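Local coordinates for Acarbose/maltose binding protein GacH (Streptomyces glaucescens, PDB 3K01) that binds acarbose and an acarbose homolog as the solute receptor of an ABC transporter, and probably maltose as well, at residues 91-100 with 366-374; 203-214 with 401-412. All coordinates share one frame; numbering follows the deposited sequence. Where two conformers were deposited one is given.

Contact 1: residues 91-100 with 366-374; sequences EVAWVADFAS and RPWIAEGNA
Ala96 rests its methyl group on the backbone of the 366-374 loop, CB standing 3.5 Å from Ile369 O, while one helical turn earlier Ala93 turns its own methyl into the amide of Asn373, with Ala93 CB 3.6 Å from Asn373 OD1. These two small side chains let the loop come close to helix 92-100, and at the far end the methyl of Ala370 presses tightly on Ser100, against both CB and OG. No direct hydrogen bond spans the two segments; water takes that role. One molecule donates to both Ala93 O and Ile369 O, and a second donates to Asp97 OD2 and accepts a weak bond from Asn373 ND2. Near the start of the helix, Val92 lays CG2 over one face of the Arg366 guanidinium, near its rim, and sets CB against the six-membered ring of Trp368, 4.0 Å from CZ3. Glu91 OE2 reaches Arg366 NH2 in a salt bridge of 3.5 Å, the carboxylate and guanidinium planes turned 50° apart. In this solute-binding-protein fold, strand 87-91 passes directly into helix 92-100, and Glu91 sits at the junction as N-cap. The bend of its chain at chi2 (-101°) carries OE1 back to Ala93 N, 3.0 Å away and well above the carboxylate plane; in the conformer described, the same carboxylate caps the helix and meets the arginine. Further out, Arg366 NE is fixed by Gln295 O of strand 293-302, and Trp368 NE1 by Glu365. Asp97 is held from the side of helix 67-79 by Lys75 and Asn71, and Ser100 OG turns back to donate to Asp97 O.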
loop_
_atom_site.group_PDB
_atom_site.type_symbol
_atom_site.label_atom_id
_atom_site.label_comp_id
_atom_site.label_asym_id
_atom_site.label_seq_id
_atom_site.Cartn_x
_atom_site.Cartn_y
_atom_site.Cartn_z
ATOM N N GLU A 91 4.036 8.694 2.977
ATOM C CA GLU A 91 3.548 7.350 2.726
ATOM C C GLU A 91 2.906 6.857 4.020
ATOM O O GLU A 91 3.224 7.362 5.096
ATOM C CB GLU A 91 4.711 6.472 2.296
ATOM C CG GLU A 91 4.315 5.238 1.522
ATOM C CD GLU A 91 4.314 3.976 2.369
ATOM O OE1 GLU A 91 4.828 3.979 3.521
ATOM O OE2 GLU A 91 3.814 2.949 1.868
ATOM N N VAL A 92 1.990 5.891 3.945
ATOM C CA VAL A 92 1.281 5.489 5.156
ATOM C C VAL A 92 2.218 5.138 6.328
ATOM O O VAL A 92 1.937 5.504 7.473
ATOM C CB VAL A 92 0.260 4.367 4.926
ATOM C CG1 VAL A 92 -0.933 4.855 4.084
ATOM C CG2 VAL A 92 0.885 3.090 4.319
ATOM N N ALA A 93 3.314 4.432 6.068
ATOM C CA ALA A 93 4.261 4.055 7.138
ATOM C C ALA A 93 5.087 5.253 7.601
ATOM O O ALA A 93 5.633 5.258 8.712
ATOM C CB ALA A 93 5.203 2.939 6.675
ATOM N N TRP A 94 5.203 6.277 6.759
ATOM C CA TRP A 94 6.048 7.423 7.098
ATOM C C TRP A 94 5.390 8.304 8.157
ATOM O O TRP A 94 6.098 9.089 8.792
ATOM C CB TRP A 94 6.387 8.282 5.889
ATOM C CG TRP A 94 7.204 7.632 4.822
ATOM C CD1 TRP A 94 7.635 6.333 4.768
ATOM C CD2 TRP A 94 7.600 8.258 3.604
ATOM N NE1 TRP A 94 8.308 6.134 3.578
ATOM C CE2 TRP A 94 8.305 7.301 2.852
ATOM C CE3 TRP A 94 7.435 9.549 3.076
ATOM C CZ2 TRP A 94 8.825 7.585 1.578
ATOM C CZ3 TRP A 94 7.965 9.836 1.816
ATOM C CH2 TRP A 94 8.657 8.852 1.094
ATOM N N VAL A 95 4.073 8.222 8.343
ATOM C CA VAL A 95 3.438 9.035 9.376
ATOM C C VAL A 95 4.050 8.719 10.733
ATOM O O VAL A 95 4.522 9.639 11.413
ATOM C CB VAL A 95 1.921 8.843 9.389
ATOM C CG1 VAL A 95 1.294 9.673 10.524
ATOM C CG2 VAL A 95 1.336 9.260 8.053
ATOM N N ALA A 96 4.062 7.455 11.130
ATOM C CA ALA A 96 4.644 7.092 12.419
ATOM C C ALA A 96 6.155 7.297 12.420
ATOM O O ALA A 96 6.716 7.693 13.446
ATOM C CB ALA A 96 4.311 5.678 12.769
ATOM N N ASP A 97 6.812 7.063 11.289
ATOM C CA ASP A 97 8.257 7.276 11.158
ATOM C C ASP A 97 8.548 8.745 11.528
ATOM O O ASP A 97 9.298 9.038 12.477
ATOM C CB ASP A 97 8.676 6.928 9.715
ATOM C CG ASP A 97 10.166 6.962 9.480
ATOM O OD1 ASP A 97 10.937 7.107 10.454
ATOM O OD2 ASP A 97 10.524 6.831 8.291
ATOM N N PHE A 98 7.948 9.685 10.815
ATOM C CA PHE A 98 8.243 11.112 11.045
ATOM C C PHE A 98 7.697 11.575 12.392
ATOM O O PHE A 98 8.343 12.380 13.064
ATOM C CB PHE A 98 7.605 11.955 9.948
ATOM C CG PHE A 98 8.154 11.732 8.548
ATOM C CD1 PHE A 98 9.431 11.234 8.295
ATOM C CD2 PHE A 98 7.368 12.098 7.484
ATOM C CE1 PHE A 98 9.869 11.063 6.964
ATOM C CE2 PHE A 98 7.795 11.937 6.163
ATOM C CZ PHE A 98 9.049 11.414 5.911
ATOM N N ALA A 99 6.520 11.114 12.800
ATOM C CA ALA A 99 5.952 11.596 14.071
ATOM C C ALA A 99 6.790 11.109 15.248
ATOM O O ALA A 99 6.932 11.841 16.254
ATOM C CB ALA A 99 4.511 11.170 14.223
ATOM N N SER A 100 7.319 9.892 15.153
ATOM C CA SER A 100 8.089 9.308 16.233
ATOM C C SER A 100 9.361 10.063 16.528
ATOM O O SER A 100 9.932 9.867 17.614
ATOM C CB SER A 100 8.442 7.847 15.940
ATOM O OG SER A 100 9.437 7.778 14.932
ATOM N N ARG A 366 -1.283 -1.581 8.574
ATOM C CA ARG A 366 0.074 -1.798 9.078
ATOM C C ARG A 366 0.070 -1.592 10.593
ATOM O O ARG A 366 -0.842 -0.969 11.131
ATOM C CB ARG A 366 1.022 -0.726 8.531
ATOM C CG ARG A 366 1.036 -0.558 7.048
ATOM C CD ARG A 366 1.921 -1.549 6.320
ATOM N NE ARG A 366 1.982 -1.118 4.934
ATOM C CZ ARG A 366 2.981 -0.476 4.331
ATOM N NH1 ARG A 366 4.166 -0.266 4.912
ATOM N NH2 ARG A 366 2.822 -0.150 3.057
ATOM N N PRO A 367 1.130 -2.062 11.282
ATOM C CA PRO A 367 1.334 -1.564 12.635
ATOM C C PRO A 367 1.838 -0.124 12.527
ATOM O O PRO A 367 2.845 0.151 11.877
ATOM C CB PRO A 367 2.417 -2.501 13.214
ATOM C CG PRO A 367 3.097 -3.060 12.041
ATOM C CD PRO A 367 2.175 -3.015 10.851
ATOM N N TRP A 368 1.140 0.789 13.201
ATOM C CA TRP A 368 1.419 2.208 13.030
ATOM C C TRP A 368 2.461 2.670 14.039
ATOM O O TRP A 368 2.193 3.499 14.921
ATOM C CB TRP A 368 0.125 3.021 13.128
ATOM C CG TRP A 368 -0.926 2.546 12.177
ATOM C CD1 TRP A 368 -2.154 2.063 12.514
ATOM C CD2 TRP A 368 -0.834 2.475 10.737
ATOM N NE1 TRP A 368 -2.850 1.705 11.374
ATOM C CE2 TRP A 368 -2.074 1.955 10.281
ATOM C CE3 TRP A 368 0.145 2.810 9.803
ATOM C CZ2 TRP A 368 -2.341 1.735 8.938
ATOM C CZ3 TRP A 368 -0.129 2.608 8.465
ATOM C CH2 TRP A 368 -1.381 2.073 8.047
ATOM N N ILE A 369 3.654 2.110 13.897
ATOM C CA ILE A 369 4.736 2.302 14.874
ATOM C C ILE A 369 5.977 2.825 14.165
ATOM O O ILE A 369 6.115 2.690 12.939
ATOM C CB ILE A 369 5.038 1.007 15.672
ATOM C CG1 ILE A 369 5.563 -0.105 14.752
ATOM C CG2 ILE A 369 3.797 0.540 16.429
ATOM C CD1 ILE A 369 6.017 -1.352 15.526
ATOM N N ALA A 370 6.889 3.410 14.934
ATOM C CA ALA A 370 8.107 4.008 14.413
ATOM C C ALA A 370 8.882 3.011 13.551
ATOM O O ALA A 370 9.437 3.355 12.501
ATOM C CB ALA A 370 8.971 4.484 15.583
ATOM N N GLU A 371 8.904 1.761 13.994
ATOM C CA GLU A 371 9.697 0.713 13.362
ATOM C C GLU A 371 8.941 -0.074 12.310
ATOM O O GLU A 371 9.418 -1.123 11.887
ATOM C CB GLU A 371 10.179 -0.271 14.431
ATOM C CG GLU A 371 10.989 0.361 15.541
ATOM C CD GLU A 371 10.142 0.820 16.722
ATOM O OE1 GLU A 371 8.882 0.942 16.627
ATOM O OE2 GLU A 371 10.776 1.055 17.780
ATOM N N GLY A 372 7.775 0.411 11.877
ATOM C CA GLY A 372 6.973 -0.380 10.930
ATOM C C GLY A 372 7.767 -0.880 9.736
ATOM O O GLY A 372 7.674 -2.051 9.379
ATOM N N ASN A 373 8.545 -0.009 9.115
ATOM C CA ASN A 373 9.269 -0.428 7.915
ATOM C C ASN A 373 10.411 -1.400 8.211
ATOM O O ASN A 373 10.713 -2.275 7.381
ATOM C CB ASN A 373 9.674 0.781 7.055
ATOM C CG ASN A 373 8.576 1.172 6.043
ATOM O OD1 ASN A 373 7.643 0.400 5.772
ATOM N ND2 ASN A 373 8.696 2.375 5.476
ATOM N N ALA A 374 10.971 -1.317 9.413
ATOM C CA ALA A 374 12.039 -2.208 9.836
ATOM C C ALA A 374 11.524 -3.646 9.998
ATOM O O ALA A 374 12.304 -4.588 10.035
ATOM C CB ALA A 374 12.638 -1.705 11.158
HETATM O O HOH W 1 5.776 3.043 10.220
HETATM O O HOH W 2 9.111 4.442 7.316
#

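Contact 2: residues 203-214 with 401-412; sequences LVDEKNKTVTVD and GDAYRKLLKDYK
Tyr411 lies across the hairpin of strands 204-205 and 210-211, whose G1 beta bulge sets Lys209 and Thr210 both opposite Asp205. A CH-pi contact puts Lys209 CA 3.8 Å from the Tyr411 ring centroid, and Leu408 CD1 covers the opposite face. The closely packed part continues through Val211, whose CG2 meets Tyr404 CB at 3.8 Å, and through Val213, whose CG1 reaches CE2 of the same tyrosine. Leu203 and Val204 add to this apolar layer, while Tyr404 OH is bonded to Leu375 O, just before helix 376-387. Alongside, the C-terminal residue pairs with the turn's end and the following strand: Lys412 N donates to Lys209 O, and Val211 N to Lys412 O at 2.8 Å, almost straight (172°). Toward solvent the contact is looser. The aliphatic chain of Lys209 drapes past Asp410, CD 3.8 Å from OD2, and the Lys412 side chain heads off from the hairpin. Polar groups instead secure the edge beside Val211, which covers one guanidinium face of Arg405. In the conformer described, the Arg405 chain runs extended (chi2 -178°) toward Asp214; NE donates to Lys412 OXT, while NH1 and NH2 converge on a single oxygen, Asp214 OD2, at 2.8 and 3.0 Å.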
loop_
_atom_site.group_PDB
_atom_site.type_symbol
_atom_site.label_atom_id
_atom_site.label_comp_id
_atom_site.label_asym_id
_atom_site.label_seq_id
_atom_site.Cartn_x
_atom_site.Cartn_y
_atom_site.Cartn_z
ATOM N N LEU A 203 1.717 -8.933 12.429
ATOM C CA LEU A 203 3.106 -8.734 12.794
ATOM C C LEU A 203 3.272 -8.522 14.294
ATOM O O LEU A 203 4.030 -9.237 14.967
ATOM C CB LEU A 203 3.683 -7.552 11.992
ATOM C CG LEU A 203 3.590 -7.719 10.471
ATOM C CD1 LEU A 203 4.159 -6.475 9.770
ATOM C CD2 LEU A 203 4.296 -8.983 9.988
ATOM N N VAL A 204 2.538 -7.547 14.827
ATOM C CA VAL A 204 2.579 -7.226 16.250
ATOM C C VAL A 204 1.208 -6.815 16.731
ATOM O O VAL A 204 0.332 -6.428 15.940
ATOM C CB VAL A 204 3.574 -6.081 16.584
ATOM C CG1 VAL A 204 4.963 -6.433 16.189
ATOM C CG2 VAL A 204 3.129 -4.757 15.930
ATOM N N ASP A 205 1.033 -6.916 18.042
ATOM C CA ASP A 205 -0.119 -6.345 18.725
ATOM C C ASP A 205 0.397 -5.079 19.434
ATOM O O ASP A 205 1.016 -5.161 20.493
ATOM C CB ASP A 205 -0.673 -7.385 19.706
ATOM C CG ASP A 205 -1.927 -6.920 20.433
ATOM O OD1 ASP A 205 -2.243 -5.713 20.413
ATOM O OD2 ASP A 205 -2.580 -7.793 21.036
ATOM N N GLU A 206 0.182 -3.916 18.822
ATOM C CA GLU A 206 0.642 -2.646 19.398
ATOM C C GLU A 206 0.039 -2.439 20.778
ATOM O O GLU A 206 0.750 -2.145 21.734
ATOM C CB GLU A 206 0.223 -1.455 18.532
ATOM C CG GLU A 206 0.461 -1.571 17.046
ATOM C CD GLU A 206 0.014 -0.319 16.324
ATOM O OE1 GLU A 206 -0.698 -0.434 15.295
ATOM O OE2 GLU A 206 0.356 0.792 16.810
ATOM N N LYS A 207 -1.281 -2.617 20.857
ATOM C CA LYS A 207 -2.048 -2.365 22.079
ATOM C C LYS A 207 -1.414 -3.051 23.281
ATOM O O LYS A 207 -1.244 -2.438 24.338
ATOM C CB LYS A 207 -3.502 -2.821 21.901
ATOM C CG LYS A 207 -4.423 -2.478 23.072
ATOM C CD LYS A 207 -5.864 -2.865 22.773
ATOM C CE LYS A 207 -6.633 -1.728 22.092
ATOM N NZ LYS A 207 -6.905 -0.581 23.025
ATOM N N ASN A 208 -1.047 -4.320 23.108
ATOM C CA ASN A 208 -0.467 -5.107 24.185
ATOM C C ASN A 208 1.048 -5.246 24.105
ATOM O O ASN A 208 1.638 -6.034 24.838
ATOM C CB ASN A 208 -1.117 -6.493 24.239
ATOM C CG ASN A 208 -2.595 -6.438 24.589
ATOM O OD1 ASN A 208 -3.451 -6.735 23.758
ATOM N ND2 ASN A 208 -2.897 -6.073 25.830
ATOM N N LYS A 209 1.669 -4.471 23.214
ATOM C CA LYS A 209 3.110 -4.508 22.975
ATOM C C LYS A 209 3.625 -5.948 22.946
ATOM O O LYS A 209 4.536 -6.329 23.679
ATOM C CB LYS A 209 3.863 -3.653 23.994
ATOM C CG LYS A 209 3.677 -2.150 23.761
ATOM C CD LYS A 209 4.802 -1.333 24.387
ATOM C CE LYS A 209 4.670 -1.263 25.907
ATOM N NZ LYS A 209 3.591 -0.316 26.335
ATOM N N THR A 210 3.035 -6.746 22.052
ATOM C CA THR A 210 3.376 -8.163 21.931
ATOM C C THR A 210 3.704 -8.488 20.469
ATOM O O THR A 210 2.949 -8.086 19.582
ATOM C CB THR A 210 2.208 -9.046 22.427
ATOM O OG1 THR A 210 1.880 -8.680 23.776
ATOM C CG2 THR A 210 2.579 -10.534 22.367
ATOM N N VAL A 211 4.810 -9.186 20.242
ATOM C CA VAL A 211 5.145 -9.694 18.916
ATOM C C VAL A 211 4.240 -10.900 18.627
ATOM O O VAL A 211 4.117 -11.819 19.449
ATOM C CB VAL A 211 6.617 -10.081 18.874
ATOM C CG1 VAL A 211 6.947 -10.885 17.609
ATOM C CG2 VAL A 211 7.462 -8.830 18.935
ATOM N N THR A 212 3.595 -10.896 17.467
ATOM C CA THR A 212 2.666 -11.969 17.113
ATOM C C THR A 212 3.054 -12.719 15.828
ATOM O O THR A 212 2.414 -13.728 15.501
ATOM C CB THR A 212 1.210 -11.472 16.987
ATOM O OG1 THR A 212 1.178 -10.401 16.046
ATOM C CG2 THR A 212 0.649 -10.968 18.328
ATOM N N VAL A 213 4.086 -12.267 15.123
ATOM C CA VAL A 213 4.478 -12.890 13.850
ATOM C C VAL A 213 4.902 -14.347 13.994
ATOM O O VAL A 213 4.860 -15.115 13.017
ATOM C CB VAL A 213 5.591 -12.083 13.166
ATOM C CG1 VAL A 213 6.944 -12.314 13.830
ATOM C CG2 VAL A 213 5.662 -12.364 11.659
ATOM N N ASP A 214 5.290 -14.726 15.213
ATOM C CA ASP A 214 5.730 -16.098 15.480
ATOM C C ASP A 214 4.686 -16.935 16.204
ATOM O O ASP A 214 5.023 -18.002 16.763
ATOM C CB ASP A 214 7.087 -16.141 16.195
ATOM C CG ASP A 214 7.112 -15.337 17.484
ATOM O OD1 ASP A 214 6.111 -14.689 17.841
ATOM O OD2 ASP A 214 8.160 -15.409 18.166
ATOM N N GLY A 401 10.286 -13.515 14.756
ATOM C CA GLY A 401 9.873 -13.002 16.068
ATOM C C GLY A 401 11.053 -12.518 16.890
ATOM O O GLY A 401 10.974 -11.477 17.544
ATOM N N ASP A 402 12.160 -13.254 16.855
ATOM C CA ASP A 402 13.344 -12.852 17.602
ATOM C C ASP A 402 13.877 -11.539 17.067
ATOM O O ASP A 402 14.265 -10.667 17.846
ATOM C CB ASP A 402 14.435 -13.915 17.529
ATOM C CG ASP A 402 14.137 -15.123 18.387
ATOM O OD1 ASP A 402 13.147 -15.105 19.150
ATOM O OD2 ASP A 402 14.910 -16.097 18.289
ATOM N N ALA A 403 13.913 -11.384 15.739
ATOM C CA ALA A 403 14.381 -10.147 15.149
ATOM C C ALA A 403 13.444 -9.014 15.578
ATOM O O ALA A 403 13.910 -7.899 15.877
ATOM C CB ALA A 403 14.450 -10.266 13.624
ATOM N N TYR A 404 12.136 -9.263 15.628
ATOM C CA TYR A 404 11.201 -8.203 16.057
ATOM C C TYR A 404 11.425 -7.824 17.524
ATOM O O TYR A 404 11.422 -6.628 17.851
ATOM C CB TYR A 404 9.748 -8.606 15.867
ATOM C CG TYR A 404 9.254 -8.595 14.432
ATOM C CD1 TYR A 404 10.124 -8.476 13.352
ATOM C CD2 TYR A 404 7.914 -8.757 14.177
ATOM C CE1 TYR A 404 9.613 -8.493 12.036
ATOM C CE2 TYR A 404 7.415 -8.782 12.874
ATOM C CZ TYR A 404 8.266 -8.627 11.826
ATOM O OH TYR A 404 7.778 -8.643 10.539
ATOM N N ARG A 405 11.629 -8.796 18.416
ATOM C CA ARG A 405 11.889 -8.473 19.830
ATOM C C ARG A 405 13.172 -7.662 19.980
ATOM O O ARG A 405 13.271 -6.783 20.841
ATOM C CB ARG A 405 11.906 -9.743 20.692
ATOM C CG ARG A 405 10.536 -10.391 20.758
ATOM C CD ARG A 405 10.432 -11.643 21.636
ATOM N NE ARG A 405 9.097 -12.229 21.474
ATOM C CZ ARG A 405 8.778 -13.129 20.546
ATOM N NH1 ARG A 405 9.707 -13.599 19.728
ATOM N NH2 ARG A 405 7.539 -13.592 20.460
ATOM N N LYS A 406 14.160 -7.925 19.139
ATOM C CA LYS A 406 15.401 -7.159 19.187
ATOM C C LYS A 406 15.206 -5.724 18.688
ATOM O O LYS A 406 15.797 -4.782 19.242
ATOM C CB LYS A 406 16.491 -7.863 18.385
ATOM C CG LYS A 406 17.085 -9.059 19.097
ATOM C CD LYS A 406 18.051 -9.807 18.196
ATOM C CE LYS A 406 18.937 -10.757 19.002
ATOM N NZ LYS A 406 18.215 -11.978 19.452
ATOM N N LEU A 407 14.379 -5.545 17.657
ATOM C CA LEU A 407 14.047 -4.225 17.092
ATOM C C LEU A 407 13.156 -3.393 18.016
ATOM O O LEU A 407 13.286 -2.155 18.072
ATOM C CB LEU A 407 13.267 -4.400 15.779
ATOM C CG LEU A 407 14.078 -4.800 14.570
ATOM C CD1 LEU A 407 13.083 -5.216 13.499
ATOM C CD2 LEU A 407 14.992 -3.648 14.115
ATOM N N LEU A 408 12.226 -4.081 18.667
ATOM C CA LEU A 408 11.191 -3.508 19.531
ATOM C C LEU A 408 11.530 -3.923 20.956
ATOM O O LEU A 408 10.970 -4.871 21.535
ATOM C CB LEU A 408 9.803 -4.023 19.156
ATOM C CG LEU A 408 9.388 -3.906 17.693
ATOM C CD1 LEU A 408 8.168 -4.730 17.474
ATOM C CD2 LEU A 408 9.077 -2.453 17.324
ATOM N N LYS A 409 12.456 -3.187 21.515
ATOM C CA LYS A 409 13.020 -3.468 22.810
ATOM C C LYS A 409 12.002 -3.627 23.939
ATOM O O LYS A 409 12.291 -4.312 24.923
ATOM C CB LYS A 409 14.028 -2.368 23.138
ATOM C CG LYS A 409 15.250 -2.312 22.190
ATOM C CD LYS A 409 16.310 -1.323 22.721
ATOM C CE LYS A 409 17.096 -0.582 21.590
ATOM N NZ LYS A 409 17.886 0.664 22.047
ATOM N N ASP A 410 10.834 -2.992 23.819
ATOM C CA ASP A 410 9.819 -3.080 24.868
ATOM C C ASP A 410 8.589 -3.916 24.518
ATOM O O ASP A 410 7.532 -3.784 25.134
ATOM C CB ASP A 410 9.397 -1.682 25.334
ATOM C CG ASP A 410 8.757 -0.846 24.233
ATOM O OD1 ASP A 410 8.735 -1.256 23.045
ATOM O OD2 ASP A 410 8.258 0.264 24.556
ATOM N N TYR A 411 8.716 -4.773 23.511
ATOM C CA TYR A 411 7.644 -5.712 23.211
ATOM C C TYR A 411 7.956 -7.077 23.802
ATOM O O TYR A 411 9.123 -7.463 23.875
ATOM C CB TYR A 411 7.457 -5.833 21.696
ATOM C CG TYR A 411 6.595 -4.766 21.067
ATOM C CD1 TYR A 411 6.890 -3.395 21.235
ATOM C CD2 TYR A 411 5.500 -5.115 20.279
ATOM C CE1 TYR A 411 6.082 -2.423 20.641
ATOM C CE2 TYR A 411 4.709 -4.160 19.687
ATOM C CZ TYR A 411 4.987 -2.811 19.878
ATOM O OH TYR A 411 4.185 -1.863 19.266
ATOM N N LYS A 412 6.914 -7.786 24.223
ATOM C CA LYS A 412 7.029 -9.185 24.662
ATOM C C LYS A 412 6.998 -10.114 23.457
ATOM O O LYS A 412 6.335 -9.798 22.463
ATOM C CB LYS A 412 5.876 -9.573 25.603
ATOM C CG LYS A 412 6.179 -9.448 27.081
ATOM C CD LYS A 412 5.489 -8.233 27.678
ATOM C CE LYS A 412 5.454 -8.284 29.209
ATOM N NZ LYS A 412 4.742 -9.496 29.730
ATOM O OXT LYS A 412 7.610 -11.191 23.475
HETATM O O HOH W 3 5.409 -12.413 21.768
#

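Overall arrangement
The centres of contacts 1 and 2 lie 15 Å apart, on the same side of the chain's centre, with contact 2 farther out. Their segments alternate along the chain: 91-100, 203-214, 366-374, 401-412. The 366-374 loop, between strand 363-364 and helix 376-387, meets helix 92-100 and also borders the hairpin 203-214. The two contacts touch directly, Glu206 OE1 probably accepting from Trp368 N at 3.0 Å, while Glu371 packs on Leu408. Helix 376-387 also lies against Leu203 and Tyr404. Chain parts distant in sequence, including the very C-terminus, are thus joined into one continuous region of the receptor.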